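Local coordinates for Oxidored_FMN domain-containing protein ([Pseudomonas] geniculata N1, PDB 6L6J), which probably acts as a flavin- and iron-sulfur-dependent amine oxidase on 6-hydroxypseudooxynicotine, a compound of bacterial nicotine breakdown, at residues Gly108-Ala113 and His173-Leu178. Numbering follows the deposited sequence.
With FMN (flavin mononucleotide), chain B.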
# COMPACT_ATOMS: atom_id res chain seq x y z
N GLY A 108 -4.00 -14.37 -17.92
CA GLY A 108 -5.17 -14.54 -18.80
C GLY A 108 -5.68 -13.19 -19.31
O GLY A 108 -4.93 -12.49 -20.00
N ALA A 109 -6.92 -12.83 -18.95
CA ALA A 109 -7.67 -11.68 -19.48
C ALA A 109 -7.62 -10.51 -18.48
O ALA A 109 -8.65 -9.85 -18.30
CB ALA A 109 -9.08 -12.11 -19.77
N SER A 110 -6.46 -10.30 -17.86
CA SER A 110 -6.20 -9.26 -16.84
C SER A 110 -5.08 -8.31 -17.27
O SER A 110 -4.85 -7.32 -16.56
CB SER A 110 -5.83 -9.90 -15.54
OG SER A 110 -4.45 -10.23 -15.51
N GLY A 111 -4.38 -8.62 -18.37
CA GLY A 111 -3.27 -7.81 -18.90
C GLY A 111 -3.24 -7.80 -20.43
O GLY A 111 -3.77 -8.72 -21.06
N PRO A 112 -2.57 -6.79 -21.05
CA PRO A 112 -2.58 -6.63 -22.50
C PRO A 112 -1.44 -7.33 -23.25
O PRO A 112 -1.46 -7.30 -24.45
CB PRO A 112 -2.45 -5.10 -22.58
CG PRO A 112 -1.43 -4.78 -21.52
CD PRO A 112 -1.77 -5.74 -20.39
N ALA A 113 -0.48 -7.94 -22.54
CA ALA A 113 0.61 -8.76 -23.12
C ALA A 113 1.45 -7.89 -24.05
O ALA A 113 1.82 -8.38 -25.17
CB ALA A 113 -0.01 -9.92 -23.87
N HIS A 173 -7.05 -12.76 -7.27
CA HIS A 173 -7.08 -11.31 -7.62
C HIS A 173 -7.85 -10.99 -8.92
O HIS A 173 -7.78 -9.81 -9.35
CB HIS A 173 -5.63 -10.81 -7.71
CG HIS A 173 -4.98 -10.79 -6.37
ND1 HIS A 173 -4.05 -11.72 -6.00
CD2 HIS A 173 -5.16 -9.96 -5.31
CE1 HIS A 173 -3.67 -11.46 -4.75
NE2 HIS A 173 -4.34 -10.38 -4.31
N ASN A 174 -8.53 -11.96 -9.55
CA ASN A 174 -8.97 -11.83 -10.96
C ASN A 174 -7.78 -11.43 -11.86
O ASN A 174 -8.00 -10.74 -12.88
CB ASN A 174 -10.10 -10.81 -11.07
CG ASN A 174 -10.76 -10.84 -12.43
OD1 ASN A 174 -10.73 -11.89 -13.09
ND2 ASN A 174 -11.32 -9.71 -12.86
N LEU A 175 -6.56 -11.88 -11.53
CA LEU A 175 -5.33 -11.71 -12.35
C LEU A 175 -4.78 -13.07 -12.78
O LEU A 175 -3.56 -13.19 -12.89
CB LEU A 175 -4.29 -10.93 -11.55
CG LEU A 175 -4.75 -9.59 -10.97
CD1 LEU A 175 -3.67 -8.98 -10.10
CD2 LEU A 175 -5.16 -8.61 -12.07
N SER A 176 -5.65 -14.05 -13.08
CA SER A 176 -5.24 -15.43 -13.43
C SER A 176 -6.18 -16.02 -14.49
O SER A 176 -7.41 -15.95 -14.30
CB SER A 176 -5.20 -16.32 -12.22
OG SER A 176 -5.25 -17.69 -12.61
N LEU A 177 -5.60 -16.64 -15.51
CA LEU A 177 -6.32 -17.44 -16.54
C LEU A 177 -7.12 -18.57 -15.86
O LEU A 177 -8.17 -18.94 -16.39
CB LEU A 177 -5.30 -18.03 -17.52
CG LEU A 177 -5.90 -18.73 -18.75
CD1 LEU A 177 -6.47 -17.71 -19.71
CD2 LEU A 177 -4.86 -19.59 -19.45
N LEU A 178 -6.65 -19.08 -14.72
CA LEU A 178 -7.29 -20.21 -14.00
C LEU A 178 -8.60 -19.70 -13.38
O LEU A 178 -9.60 -20.40 -13.51
CB LEU A 178 -6.34 -20.77 -12.94
CG LEU A 178 -4.96 -21.22 -13.44
CD1 LEU A 178 -4.13 -21.76 -12.28
CD2 LEU A 178 -5.05 -22.29 -14.53
N1 FMN B . -0.83 -10.37 -4.30
C2 FMN B . -0.48 -11.25 -5.29
O2 FMN B . -1.01 -12.36 -5.28
N3 FMN B . 0.42 -11.00 -6.25
C4 FMN B . 1.06 -9.82 -6.31
O4 FMN B . 1.88 -9.60 -7.19
C4A FMN B . 0.73 -8.78 -5.29
N5 FMN B . 1.33 -7.57 -5.30
C5A FMN B . 1.05 -6.69 -4.31
C6 FMN B . 1.73 -5.47 -4.26
C7 FMN B . 1.45 -4.59 -3.24
C7M FMN B . 2.13 -3.28 -3.24
C8 FMN B . 0.49 -4.93 -2.18
C8M FMN B . 0.15 -3.97 -1.08
C9 FMN B . -0.18 -6.13 -2.21
C9A FMN B . 0.06 -7.04 -3.22
N10 FMN B . -0.57 -8.29 -3.24
C10 FMN B . -0.26 -9.16 -4.26
C1' FMN B . -1.56 -8.71 -2.20
C2' FMN B . -0.85 -9.20 -0.95
O2' FMN B . -0.19 -10.40 -1.30
C3' FMN B . -1.79 -9.48 0.19
O3' FMN B . -2.65 -10.56 -0.18
C4' FMN B . -2.64 -8.28 0.61
O4' FMN B . -1.83 -7.08 0.66
C5' FMN B . -3.33 -8.53 1.94
O5' FMN B . -2.33 -8.73 2.93
P FMN B . -1.83 -7.49 3.85
O1P FMN B . -3.03 -7.05 4.65
O2P FMN B . -0.74 -8.12 4.65
O3P FMN B . -1.34 -6.44 2.87
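Gly-108 lies almost directly against the backbone of Leu-177, with their CA atoms 3.9 Å apart, and has a positive phi of 42°, a conformation that glycine favours. Having no side chain, it lets the two backbones come this close. Leu-177 closes over the glycine with two of its carbons: CB lies 3.7 Å from Gly-108 CA, and CD1 turns back to 3.5 Å from the same atom. With CG anti to the backbone N (chi1 -172°), the branch runs alongside the glycine and brings CD1 to it. The same side chain also packs on Phe-148 of helix 142-162.

Farther along, the side chain of Ser-110 meets the backbone of Asn-174 and Leu-175. Its CB is 3.5 Å from Asn-174 O, and its OG is 3.6 Å from Leu-175 CA. Leu-175 bends one methyl, CD2, alongside to 3.8 Å from Ser-110 CB. No hydrogen bond joins the two segments; the Ser-110 hydroxyl is instead engaged by His-69 NE2 and Ala-107 O.

The contact joins the loops that follow two neighbouring strands of the eight-stranded parallel TIM barrel, 99-105 and 166-171. The second loop reaches the flavin through His-173 at its start, whose ring is tied to Tyr-170 through ND1 and to Asp-266 through NE2; Leu-175 also neighbours the FMN-binding Glu-60. Where this loop becomes helix 177-182, Ser-176 is the N-cap: its OG accepts from Leu-178 N at 2.9 Å, a bent bond of 138°, and is also hydrogen-bonded with Tyr-170 O on the preceding strand.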